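Local coordinates for protein hydroalkoxylation enzyme phnH (Penicillium herquei, PDB 6JJT) that catalyses the enantioselective intramolecular hydroalkoxylation that yields (2'R)-atrovenetin during fungal phenalenone biosynthesis, at residues A88-Q93 / V102-A107; V113-S118 / V128-T133; K50-L55 / G71-S76. One frame throughout, in Å; residues are numbered along the deposited sequence.

Interaction 1. Residues A88-Q93 / V102-A107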
ATOM      1  N   ALA D  88       9.756   0.662  -2.054  1.00 11.79           N
ATOM      2  CA  ALA D  88      10.102   0.819  -3.471  1.00 12.03           C
ATOM      3  C   ALA D  88       9.512  -0.333  -4.260  1.00 10.89           C
ATOM      4  O   ALA D  88       9.294  -1.411  -3.727  1.00 11.07           O
ATOM      5  CB  ALA D  88      11.613   0.826  -3.622  1.00 13.58           C
ATOM      6  N   HIS D  89       9.252  -0.075  -5.528  1.00  9.94           N
ATOM      7  CA  HIS D  89       8.980  -1.115  -6.484  1.00 11.11           C
ATOM      8  C   HIS D  89       9.925  -0.904  -7.643  1.00 11.21           C
ATOM      9  O   HIS D  89      10.117   0.250  -8.082  1.00 11.89           O
ATOM     10  CB  HIS D  89       7.557  -1.041  -7.072  1.00 12.85           C
ATOM     11  CG  HIS D  89       6.484  -1.241  -6.084  1.00 14.16           C
ATOM     12  ND1 HIS D  89       5.807  -0.167  -5.591  1.00 18.88           N
ATOM     13  CD2 HIS D  89       5.935  -2.352  -5.542  1.00 15.90           C
ATOM     14  CE1 HIS D  89       4.849  -0.620  -4.773  1.00 20.57           C
ATOM     15  NE2 HIS D  89       4.954  -1.939  -4.708  1.00 17.88           N
ATOM     16  N   TYR D  90      10.484  -2.006  -8.134  1.00 10.68           N
ATOM     17  CA  TYR D  90      11.275  -1.881  -9.349  1.00 10.78           C
ATOM     18  C   TYR D  90      11.207  -3.188 -10.096  1.00 10.67           C
ATOM     19  O   TYR D  90      10.798  -4.221  -9.539  1.00 11.36           O
ATOM     20  CB  TYR D  90      12.725  -1.440  -9.085  1.00 11.10           C
ATOM     21  CG  TYR D  90      13.556  -2.310  -8.174  1.00 11.19           C
ATOM     22  CD1 TYR D  90      14.321  -3.357  -8.656  1.00 11.90           C
ATOM     23  CD2 TYR D  90      13.594  -2.044  -6.802  1.00 14.41           C
ATOM     24  CE1 TYR D  90      15.122  -4.110  -7.813  1.00 14.16           C
ATOM     25  CE2 TYR D  90      14.403  -2.785  -5.938  1.00 15.09           C
ATOM     26  CZ  TYR D  90      15.181  -3.802  -6.470  1.00 14.77           C
ATOM     27  OH  TYR D  90      16.015  -4.567  -5.692  1.00 17.44           O
ATOM     28  N   LEU D  91      11.562  -3.140 -11.375  1.00 10.50           N
ATOM     29  CA  LEU D  91      11.419  -4.324 -12.220  1.00 10.56           C
ATOM     30  C   LEU D  91      12.816  -4.767 -12.666  1.00 12.18           C
ATOM     31  O   LEU D  91      13.591  -3.970 -13.212  1.00 12.52           O
ATOM     32  CB  LEU D  91      10.523  -3.877 -13.387  1.00 13.40           C
ATOM     33  CG  LEU D  91      10.010  -4.848 -14.443  1.00 15.77           C
ATOM     34  CD1 LEU D  91      11.041  -5.525 -15.314  1.00 14.84           C
ATOM     35  CD2 LEU D  91       8.775  -5.641 -14.055  1.00 14.91           C
ATOM     36  N   ILE D  92      13.111  -6.045 -12.434  1.00 10.68           N
ATOM     37  CA  ILE D  92      14.333  -6.684 -12.934  1.00 11.13           C
ATOM     38  C   ILE D  92      13.983  -7.392 -14.223  1.00 11.60           C
ATOM     39  O   ILE D  92      12.995  -8.130 -14.274  1.00 12.81           O
ATOM     40  CB  ILE D  92      14.882  -7.703 -11.904  1.00 12.11           C
ATOM     41  CG1 ILE D  92      15.376  -6.970 -10.662  1.00 13.11           C
ATOM     42  CG2 ILE D  92      16.006  -8.544 -12.534  1.00 13.58           C
ATOM     43  CD1 ILE D  92      15.833  -7.902  -9.547  1.00 14.66           C
ATOM     44  N   GLN D  93      14.746  -7.117 -15.272  1.00 13.43           N
ATOM     45  CA  GLN D  93      14.706  -8.016 -16.420  1.00 14.00           C
ATOM     46  C   GLN D  93      15.996  -8.854 -16.419  1.00 14.61           C
ATOM     47  O   GLN D  93      17.107  -8.304 -16.423  1.00 16.29           O
ATOM     48  CB  GLN D  93      14.496  -7.210 -17.707  1.00 15.22           C
ATOM     49  CG  GLN D  93      14.271  -8.104 -18.922  1.00 17.33           C
ATOM     50  CD  GLN D  93      13.686  -7.330 -20.083  1.00 20.11           C
ATOM     51  OE1 GLN D  93      12.476  -7.282 -20.338  1.00 20.75           O
ATOM     52  NE2 GLN D  93      14.555  -6.651 -20.820  1.00 23.03           N
ATOM     53  N   VAL D 102      10.082  -6.457  -7.990  1.00  8.94           N
ATOM     54  CA  VAL D 102      10.698  -6.460  -6.681  1.00  8.84           C
ATOM     55  C   VAL D 102       9.980  -5.413  -5.843  1.00  9.93           C
ATOM     56  O   VAL D 102       9.866  -4.248  -6.250  1.00 10.23           O
ATOM     57  CB  VAL D 102      12.201  -6.146  -6.764  1.00 10.36           C
ATOM     58  CG1 VAL D 102      12.823  -6.190  -5.373  1.00 12.34           C
ATOM     59  CG2 VAL D 102      12.933  -7.143  -7.701  1.00 11.87           C
ATOM     60  N   THR D 103       9.474  -5.828  -4.691  1.00  9.10           N
ATOM     61  CA  THR D 103       8.774  -4.977  -3.732  1.00  9.96           C
ATOM     62  C   THR D 103       9.646  -4.864  -2.495  1.00  9.12           C
ATOM     63  O   THR D 103       9.791  -5.870  -1.750  1.00  9.66           O
ATOM     64  CB  THR D 103       7.378  -5.545  -3.425  1.00 10.24           C
ATOM     65  OG1 THR D 103       6.669  -5.598  -4.668  1.00 11.72           O
ATOM     66  CG2 THR D 103       6.629  -4.677  -2.431  1.00 11.33           C
ATOM     67  N   GLU D 104      10.224  -3.681  -2.250  1.00  9.97           N
ATOM     68  CA  GLU D 104      11.078  -3.498  -1.104  1.00 10.47           C
ATOM     69  C   GLU D 104      10.399  -2.641  -0.059  1.00 10.00           C
ATOM     70  O   GLU D 104       9.661  -1.709  -0.354  1.00 10.01           O
ATOM     71  CB  GLU D 104      12.362  -2.760  -1.481  1.00 12.58           C
ATOM     72  CG  GLU D 104      13.330  -3.550  -2.349  1.00 15.81           C
ATOM     73  CD  GLU D 104      14.734  -2.975  -2.512  1.00 16.92           C
ATOM     74  OE1 GLU D 104      14.891  -1.787  -2.159  1.00 18.90           O
ATOM     75  OE2 GLU D 104      15.630  -3.765  -2.945  1.00 17.52           O
ATOM     76  N   SER D 105      10.643  -2.967   1.194  1.00  9.21           N
ATOM     77  CA  SER D 105      10.192  -2.177   2.335  1.00  9.21           C
ATOM     78  C   SER D 105      11.326  -2.145   3.350  1.00  9.65           C
ATOM     79  O   SER D 105      11.891  -3.213   3.647  1.00 11.22           O
ATOM     80  CB  SER D 105       8.897  -2.663   2.941  1.00 10.45           C
ATOM     81  OG  SER D 105       8.987  -4.058   3.248  1.00 11.94           O
ATOM     82  N   ALA D 106      11.666  -0.987   3.891  1.00  9.55           N
ATOM     83  CA  ALA D 106      12.946  -0.867   4.581  1.00  9.22           C
ATOM     84  C   ALA D 106      12.842  -0.011   5.817  1.00 10.04           C
ATOM     85  O   ALA D 106      12.155   0.989   5.802  1.00 10.30           O
ATOM     86  CB  ALA D 106      13.990  -0.281   3.637  1.00 10.67           C
ATOM     87  N   ALA D 107      13.541  -0.424   6.894  1.00 11.19           N
ATOM     88  CA  ALA D 107      13.953   0.460   7.964  1.00 12.53           C
ATOM     89  C   ALA D 107      15.426   0.723   7.720  1.00 12.05           C
ATOM     90  O   ALA D 107      16.287  -0.085   8.104  1.00 12.43           O
ATOM     91  CB  ALA D 107      13.715  -0.222   9.312  1.00 14.14           C
TER
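Y90 and V102, facing each other across a hydrogen-bonded antiparallel pair, carry the apolar heart of this hairpin. V102 lies over one face of the phenol ring: its CB is 3.8 Å from the Y90 ring centroid in a CH-pi contact, and its CG1 presses closer still on Y90 CZ, at 3.5 Å. The second methyl of the same valine, CG2, turns to I92 CD1 at 3.5 Å, which suits a beta-branched residue that must serve two neighbours at once. With CG of Y90 set between its own backbone N and carbonyl carbon (chi1 58°), the ring leans over the partner strand instead of standing clear of it.

That lean carries the hydroxyl to E104, the next residue on the same face. Y90 OH donates to E104 OE2 over 2.9 Å, reaching the oxygen from above the carboxylate plane, while ring and carboxylate planes stand 80° apart. The extended glutamate chain runs past the ring edge, and OE2 has a second, weak bond to Y145 OH. A tyrosine fits here because it joins an oily ring face to a polar rim.

Behind these groups the backbone fixes the register. V102 N reaches Y90 O at 2.8 Å, and E104 N reaches A88 O at 2.9 Å; A88 faces E104 in this second hydrogen-bonded pair, their CB atoms 4.2 Å apart. On the reverse face H89 and T103 run side by side, H89 CD2 lying 3.4 Å from T103 OG1, and H89 also packs on L75 of the second subunit.

The hairpin of strands 84-94 and 99-107 lies in the wall of the barrel, flanked by strand 67-79 beyond A88 and Y90 and by strand 110-116 beyond V102 and E104.

Interaction 2. Residues V113-S118 / V128-T133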
ATOM      1  N   VAL D 113      12.472  -7.773   1.120  1.00  9.92           N
ATOM      2  CA  VAL D 113      12.170  -7.872  -0.290  1.00 10.07           C
ATOM      3  C   VAL D 113      11.217  -9.023  -0.523  1.00  9.65           C
ATOM      4  O   VAL D 113      11.363 -10.110   0.071  1.00  9.72           O
ATOM      5  CB  VAL D 113      13.461  -8.171  -1.084  1.00 13.13           C
ATOM      6  CG1 VAL D 113      13.220  -8.056  -2.569  1.00 15.90           C
ATOM      7  CG2 VAL D 113      14.596  -7.267  -0.674  1.00 14.10           C
ATOM      8  N   LEU D 114      10.266  -8.797  -1.418  1.00  8.94           N
ATOM      9  CA  LEU D 114       9.370  -9.780  -1.976  1.00  9.52           C
ATOM     10  C   LEU D 114       9.458  -9.698  -3.504  1.00  9.17           C
ATOM     11  O   LEU D 114       9.889  -8.657  -4.032  1.00  9.43           O
ATOM     12  CB  LEU D 114       7.925  -9.539  -1.508  1.00  9.66           C
ATOM     13  CG  LEU D 114       7.696  -9.761  -0.019  1.00 10.00           C
ATOM     14  CD1 LEU D 114       6.383  -9.101   0.397  1.00 11.81           C
ATOM     15  CD2 LEU D 114       7.706 -11.242   0.368  1.00 11.30           C
ATOM     16  N   PHE D 115       9.024 -10.750  -4.192  1.00  9.12           N
ATOM     17  CA  PHE D 115       9.165 -10.891  -5.635  1.00  8.96           C
ATOM     18  C   PHE D 115       7.896 -11.407  -6.268  1.00 10.14           C
ATOM     19  O   PHE D 115       7.128 -12.156  -5.650  1.00 10.15           O
ATOM     20  CB  PHE D 115      10.233 -11.961  -5.970  1.00 10.72           C
ATOM     21  CG  PHE D 115      11.591 -11.687  -5.364  1.00 11.32           C
ATOM     22  CD1 PHE D 115      12.503 -10.844  -6.021  1.00 12.53           C
ATOM     23  CD2 PHE D 115      11.927 -12.187  -4.114  1.00 12.12           C
ATOM     24  CE1 PHE D 115      13.756 -10.593  -5.457  1.00 13.31           C
ATOM     25  CE2 PHE D 115      13.145 -11.898  -3.536  1.00 14.55           C
ATOM     26  CZ  PHE D 115      14.061 -11.104  -4.201  1.00 13.15           C
ATOM     27  N   ASP D 116       7.640 -10.973  -7.512  1.00  9.79           N
ATOM     28  CA  ASP D 116       6.535 -11.485  -8.287  0.50 10.19           C
ATOM     29  C   ASP D 116       6.979 -11.704  -9.720  1.00 11.02           C
ATOM     30  O   ASP D 116       7.394 -10.759 -10.409  1.00 10.06           O
ATOM     31  CB  ASP D 116       5.345 -10.521  -8.245  0.50 11.67           C
ATOM     32  CG  ASP D 116       4.027 -11.134  -8.655  0.50 13.06           C
ATOM     33  OD1 ASP D 116       4.000 -11.931  -9.606  0.50 15.22           O
ATOM     34  OD2 ASP D 116       3.034 -10.817  -8.008  0.50 14.56           O
ATOM     35  N   THR D 117       6.843 -12.945 -10.171  1.00 11.42           N
ATOM     36  CA  THR D 117       7.088 -13.271 -11.576  1.00 12.90           C
ATOM     37  C   THR D 117       6.244 -14.476 -11.959  1.00 13.34           C
ATOM     38  O   THR D 117       6.133 -15.415 -11.157  1.00 16.25           O
ATOM     39  CB  THR D 117       8.582 -13.488 -11.844  1.00 12.52           C
ATOM     40  OG1 THR D 117       8.686 -13.705 -13.252  1.00 13.75           O
ATOM     41  CG2 THR D 117       9.187 -14.686 -11.148  1.00 13.23           C
ATOM     42  N   SER D 118       5.755 -14.523 -13.189  1.00 13.75           N
ATOM     43  CA  SER D 118       5.142 -15.752 -13.709  1.00 14.61           C
ATOM     44  C   SER D 118       6.125 -16.581 -14.537  1.00 15.48           C
ATOM     45  O   SER D 118       5.720 -17.630 -15.060  1.00 17.30           O
ATOM     46  CB  SER D 118       3.880 -15.486 -14.486  1.00 13.89           C
ATOM     47  OG  SER D 118       4.110 -14.514 -15.489  1.00 14.54           O
ATOM     48  N   VAL D 128       9.698 -16.520  -1.918  1.00 11.90           N
ATOM     49  CA  VAL D 128      10.861 -16.081  -1.174  1.00 11.67           C
ATOM     50  C   VAL D 128      10.629 -14.777  -0.408  1.00 11.28           C
ATOM     51  O   VAL D 128      10.146 -13.774  -0.969  1.00 11.89           O
ATOM     52  CB  VAL D 128      12.091 -15.902  -2.102  1.00 12.37           C
ATOM     53  CG1 VAL D 128      13.272 -15.242  -1.404  1.00 14.13           C
ATOM     54  CG2 VAL D 128      12.462 -17.267  -2.721  1.00 12.99           C
ATOM     55  N   THR D 129      11.060 -14.728   0.844  1.00 10.93           N
ATOM     56  CA  THR D 129      11.302 -13.486   1.563  1.00 11.88           C
ATOM     57  C   THR D 129      12.808 -13.271   1.622  1.00 10.72           C
ATOM     58  O   THR D 129      13.574 -14.144   2.157  1.00 12.60           O
ATOM     59  CB  THR D 129      10.839 -13.552   3.030  1.00 10.25           C
ATOM     60  OG1 THR D 129      11.241 -14.834   3.589  1.00 11.01           O
ATOM     61  CG2 THR D 129       9.338 -13.540   3.142  1.00 12.07           C
ATOM     62  N   ALA D 130      13.294 -12.144   1.121  1.00  9.83           N
ATOM     63  CA  ALA D 130      14.701 -11.798   1.240  1.00 10.38           C
ATOM     64  C   ALA D 130      14.948 -10.569   2.077  1.00 11.65           C
ATOM     65  O   ALA D 130      14.023  -9.820   2.424  1.00 11.13           O
ATOM     66  CB  ALA D 130      15.306 -11.670  -0.146  1.00 13.14           C
ATOM     67  N   TRP D 131      16.225 -10.293   2.363  1.00 10.94           N
ATOM     68  CA  TRP D 131      16.642  -9.226   3.248  1.00 11.19           C
ATOM     69  C   TRP D 131      18.016  -8.764   2.781  1.00 11.69           C
ATOM     70  O   TRP D 131      18.848  -9.644   2.480  1.00 13.75           O
ATOM     71  CB  TRP D 131      16.737  -9.745   4.689  1.00 10.71           C
ATOM     72  CG  TRP D 131      17.101  -8.704   5.681  1.00 11.64           C
ATOM     73  CD1 TRP D 131      16.252  -8.008   6.502  1.00 11.04           C
ATOM     74  CD2 TRP D 131      18.410  -8.207   6.014  1.00 11.64           C
ATOM     75  NE1 TRP D 131      16.919  -7.136   7.293  1.00 10.48           N
ATOM     76  CE2 TRP D 131      18.256  -7.243   7.033  1.00 12.02           C
ATOM     77  CE3 TRP D 131      19.716  -8.491   5.567  1.00 13.35           C
ATOM     78  CZ2 TRP D 131      19.305  -6.526   7.580  1.00 13.19           C
ATOM     79  CZ3 TRP D 131      20.764  -7.784   6.117  1.00 14.21           C
ATOM     80  CH2 TRP D 131      20.570  -6.848   7.133  1.00 14.19           C
ATOM     81  N   GLY D 132      18.234  -7.449   2.734  1.00 12.31           N
ATOM     82  CA  GLY D 132      19.517  -6.945   2.265  1.00 12.47           C
ATOM     83  C   GLY D 132      19.932  -5.688   2.978  1.00 12.39           C
ATOM     84  O   GLY D 132      19.144  -5.039   3.659  1.00 12.92           O
ATOM     85  N   THR D 133      21.215  -5.312   2.781  1.00 12.61           N
ATOM     86  CA  THR D 133      21.742  -4.084   3.327  1.00 14.28           C
ATOM     87  C   THR D 133      23.028  -3.775   2.558  1.00 13.39           C
ATOM     88  O   THR D 133      23.577  -4.700   1.959  1.00 14.76           O
ATOM     89  CB  THR D 133      21.989  -4.241   4.835  1.00 13.11           C
ATOM     90  OG1 THR D 133      22.144  -2.971   5.425  1.00 15.28           O
ATOM     91  CG2 THR D 133      23.224  -5.084   5.168  1.00 17.28           C
TER
HETATM   92  O   HOH W   1       8.215 -13.168  -2.763  1.00 10.70           O
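V113 and A130 form the tight end of this contact, a hydrogen-bonded antiparallel pair in the barrel sheet. A130 N meets V113 O at 3.0 Å, and V113 N reaches A130 O at 2.9 Å along a more bent path, 144° at the hydrogen. Their CB atoms are 4.1 Å apart, as the pairing of the backbones dictates. F115 turns its ring edge to the short alanine side chain, CE2 lying 4.0 Å from A130 CB, and meets V128 obliquely, CE2 to V128 CG1 also at 4.0 Å; the ring is set by a CG that stands opposite the carbonyl carbon (chi1 -57°).

Beyond this pair the strands, 134° apart in direction, diverge, and a water fills the place of a direct backbone bond, accepting from F115 N at 2.9 Å and donating to V128 O at 2.7 Å. On the other face, L114 CD2 merely brushes T129 CG2, side by side at 4.0 Å.

The chemistry thus differs by face: aliphatic and aromatic carbon seals the inner side, whereas the outer side mixes the leucine-threonine methyl contact with the T129 hydroxyl, whose bond to W131 NE1 of the third subunit crosses the interface.

Interaction 3. Residues K50-L55 / G71-S76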
ATOM      1  N   LYS D  50       9.940  13.838   3.475  1.00 11.91           N
ATOM      2  CA  LYS D  50       9.372  12.818   2.569  1.00 10.49           C
ATOM      3  C   LYS D  50       9.852  13.091   1.139  1.00  9.26           C
ATOM      4  O   LYS D  50       9.767  14.262   0.687  1.00 10.17           O
ATOM      5  CB  LYS D  50       7.842  12.787   2.627  1.00 10.36           C
ATOM      6  CG  LYS D  50       7.271  12.548   4.035  1.00 13.29           C
ATOM      7  CD  LYS D  50       5.781  12.337   3.909  1.00 16.88           C
ATOM      8  CE  LYS D  50       5.041  12.573   5.208  1.00 20.27           C
ATOM      9  NZ  LYS D  50       3.598  12.266   4.974  1.00 25.65           N
ATOM     10  N   ALA D  51      10.348  12.068   0.433  1.00  9.06           N
ATOM     11  CA  ALA D  51      10.911  12.228  -0.898  1.00  9.49           C
ATOM     12  C   ALA D  51      10.483  11.094  -1.805  1.00  9.35           C
ATOM     13  O   ALA D  51      10.151   9.971  -1.366  1.00  9.80           O
ATOM     14  CB  ALA D  51      12.422  12.251  -0.806  1.00 11.67           C
ATOM     15  N   LEU D  52      10.490  11.390  -3.104  1.00  9.21           N
ATOM     16  CA  LEU D  52      10.331  10.401  -4.151  1.00  9.14           C
ATOM     17  C   LEU D  52      11.630  10.352  -4.945  1.00  9.77           C
ATOM     18  O   LEU D  52      12.218  11.447  -5.184  1.00 10.70           O
ATOM     19  CB  LEU D  52       9.165  10.784  -5.076  1.00 10.21           C
ATOM     20  CG  LEU D  52       9.000   9.869  -6.312  1.00 10.09           C
ATOM     21  CD1 LEU D  52       7.535   9.727  -6.749  1.00 12.51           C
ATOM     22  CD2 LEU D  52       9.827  10.338  -7.514  1.00 11.99           C
ATOM     23  N   GLN D  53      12.139   9.158  -5.286  1.00 10.54           N
ATOM     24  CA  GLN D  53      13.385   9.020  -6.019  1.00 10.35           C
ATOM     25  C   GLN D  53      13.210   7.910  -7.047  1.00 11.61           C
ATOM     26  O   GLN D  53      12.809   6.797  -6.703  1.00 11.57           O
ATOM     27  CB  GLN D  53      14.496   8.675  -5.040  1.00 12.69           C
ATOM     28  CG  GLN D  53      15.872   8.693  -5.694  1.00 13.48           C
ATOM     29  CD  GLN D  53      17.009   8.702  -4.708  1.00 15.38           C
ATOM     30  OE1 GLN D  53      16.953   8.052  -3.688  1.00 17.30           O
ATOM     31  NE2 GLN D  53      18.079   9.424  -5.030  1.00 16.32           N
ATOM     32  N   THR D  54      13.537   8.202  -8.303  1.00 11.43           N
ATOM     33  CA  THR D  54      13.478   7.218  -9.372  1.00 12.18           C
ATOM     34  C   THR D  54      14.646   6.232  -9.253  1.00 12.55           C
ATOM     35  O   THR D  54      15.778   6.663  -8.931  1.00 13.27           O
ATOM     36  CB  THR D  54      13.446   7.970 -10.719  1.00 14.89           C
ATOM     37  OG1 THR D  54      12.228   8.719 -10.726  1.00 17.84           O
ATOM     38  CG2 THR D  54      13.504   7.073 -11.928  1.00 20.87           C
ATOM     39  N   LEU D  55      14.438   4.965  -9.616  1.00 12.23           N
ATOM     40  CA  LEU D  55      15.506   4.008  -9.837  1.00 13.48           C
ATOM     41  C   LEU D  55      15.708   3.983 -11.351  1.00 14.68           C
ATOM     42  O   LEU D  55      14.791   3.667 -12.081  1.00 13.88           O
ATOM     43  CB  LEU D  55      15.126   2.602  -9.348  1.00 17.08           C
ATOM     44  CG  LEU D  55      14.838   2.397  -7.860  1.00 22.51           C
ATOM     45  CD1 LEU D  55      15.250   0.973  -7.510  1.00 23.50           C
ATOM     46  CD2 LEU D  55      15.543   3.392  -6.953  1.00 24.81           C
ATOM     47  N   GLY D  71      13.588  -0.081 -14.194  1.00 14.18           N
ATOM     48  CA  GLY D  71      13.061   1.165 -13.671  1.00 12.74           C
ATOM     49  C   GLY D  71      12.285   0.877 -12.400  1.00 11.36           C
ATOM     50  O   GLY D  71      12.000  -0.272 -12.097  1.00 12.80           O
ATOM     51  N   GLY D  72      12.012   1.919 -11.648  1.00 11.47           N
ATOM     52  CA  GLY D  72      11.106   1.827 -10.502  1.00 10.44           C
ATOM     53  C   GLY D  72      11.161   3.123  -9.725  1.00  9.84           C
ATOM     54  O   GLY D  72      11.757   4.097 -10.196  1.00 10.52           O
ATOM     55  N   THR D  73      10.477   3.179  -8.603  1.00  9.09           N
ATOM     56  CA  THR D  73      10.386   4.373  -7.777  1.00 10.13           C
ATOM     57  C   THR D  73      10.462   3.977  -6.311  1.00  9.90           C
ATOM     58  O   THR D  73       9.874   2.971  -5.894  1.00 10.69           O
ATOM     59  CB  THR D  73       9.050   5.097  -8.023  1.00 11.45           C
ATOM     60  OG1 THR D  73       9.008   5.514  -9.391  1.00 12.45           O
ATOM     61  CG2 THR D  73       8.784   6.275  -7.102  1.00 14.07           C
ATOM     62  N   ALA D  74      11.159   4.787  -5.508  1.00 10.10           N
ATOM     63  CA  ALA D  74      11.256   4.651  -4.058  1.00 10.03           C
ATOM     64  C   ALA D  74      10.633   5.860  -3.373  1.00 10.48           C
ATOM     65  O   ALA D  74      10.849   6.999  -3.805  1.00 11.52           O
ATOM     66  CB  ALA D  74      12.688   4.561  -3.625  1.00 12.58           C
ATOM     67  N   LEU D  75       9.822   5.647  -2.346  1.00 10.49           N
ATOM     68  CA  LEU D  75       9.299   6.710  -1.503  1.00 11.22           C
ATOM     69  C   LEU D  75       9.916   6.578  -0.136  1.00 10.38           C
ATOM     70  O   LEU D  75       9.969   5.451   0.421  1.00 13.18           O
ATOM     71  CB  LEU D  75       7.776   6.541  -1.368  1.00 11.95           C
ATOM     72  CG  LEU D  75       6.934   6.779  -2.626  1.00 13.40           C
ATOM     73  CD1 LEU D  75       5.461   6.499  -2.351  1.00 16.38           C
ATOM     74  CD2 LEU D  75       7.080   8.202  -3.133  1.00 15.74           C
ATOM     75  N   SER D  76      10.457   7.656   0.424  1.00  9.62           N
ATOM     76  CA  SER D  76      11.163   7.522   1.695  1.00 11.13           C
ATOM     77  C   SER D  76      10.659   8.595   2.647  1.00 11.95           C
ATOM     78  O   SER D  76      10.245   9.676   2.236  1.00 11.54           O
ATOM     79  CB  SER D  76      12.627   7.615   1.493  1.00 12.34           C
ATOM     80  OG  SER D  76      12.959   8.890   0.958  1.00 17.76           O
TER
HETATM   81  O   HOH W   2      12.821   8.294  -1.867  1.00 17.95           O
HETATM   82  O   HOH W   3      10.148   7.413 -10.464  1.00 28.45           O
HETATM   83  O   HOH W   4      12.758   4.509 -13.544  1.00 20.17           O
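L52, crossing T73 and L75 at an angle, leads the outward face of a beta hairpin in the wall of this antiparallel barrel. Its branch end rests on the threonine methyl, L52 CG to T73 CG2 at 3.7 Å, while its CB meets L75 CD2 at 3.8 Å from the other neighbour. T73 divides its two branches: CG2, anti to the backbone N, turns to the leucine, and OG1 serves the subunit boundary by hydrogen bonding to T73 OG1 of the second subunit. A threonine suits this spot by offering both a methyl and a hydroxyl, and L52 also packs on L101 of that subunit.

A51, Q53, A74 and S76 occupy the reverse face. A51 CB faces S76 OG at 3.8 Å, a pairing of small residues, and a water takes up the serine hydroxyl at 2.9 Å from OG while donating to A74 O. Q53 stretches away in extended form, and its NE2 binds G37 O on strand 26-44.

Q53 and A74 are joined by backbone bonds in both directions. G71 and G72 are almost fully stretched, with phi of 166° and 171°, a shape that residues with a CB rarely adopt. L55 N reaches G72 O at 2.9 Å; the return bond from G72 N to L55 O is weak, at 3.3 Å, and a water donates to the same L55 O at 2.6 Å.

Along the chain the order is interaction 3, interaction 1, interaction 2, each closing before the next opens, and all belong to one closed antiparallel barrel whose strands follow sequence order. Interaction 1 sits between the others. Its centre is about 10 Å from that of interaction 3, to which it is joined by contacts such as Y90 CD2 on L55 CD1, and about 8 Å from that of interaction 2, where V102 packs on V113. Interactions 2 and 3, with centres about 18 Å apart, do not touch. All three reach the second subunit, and interactions 1 and 2 also meet the third, so the same stretch of barrel wall also contributes to the interfaces of the homotetramer.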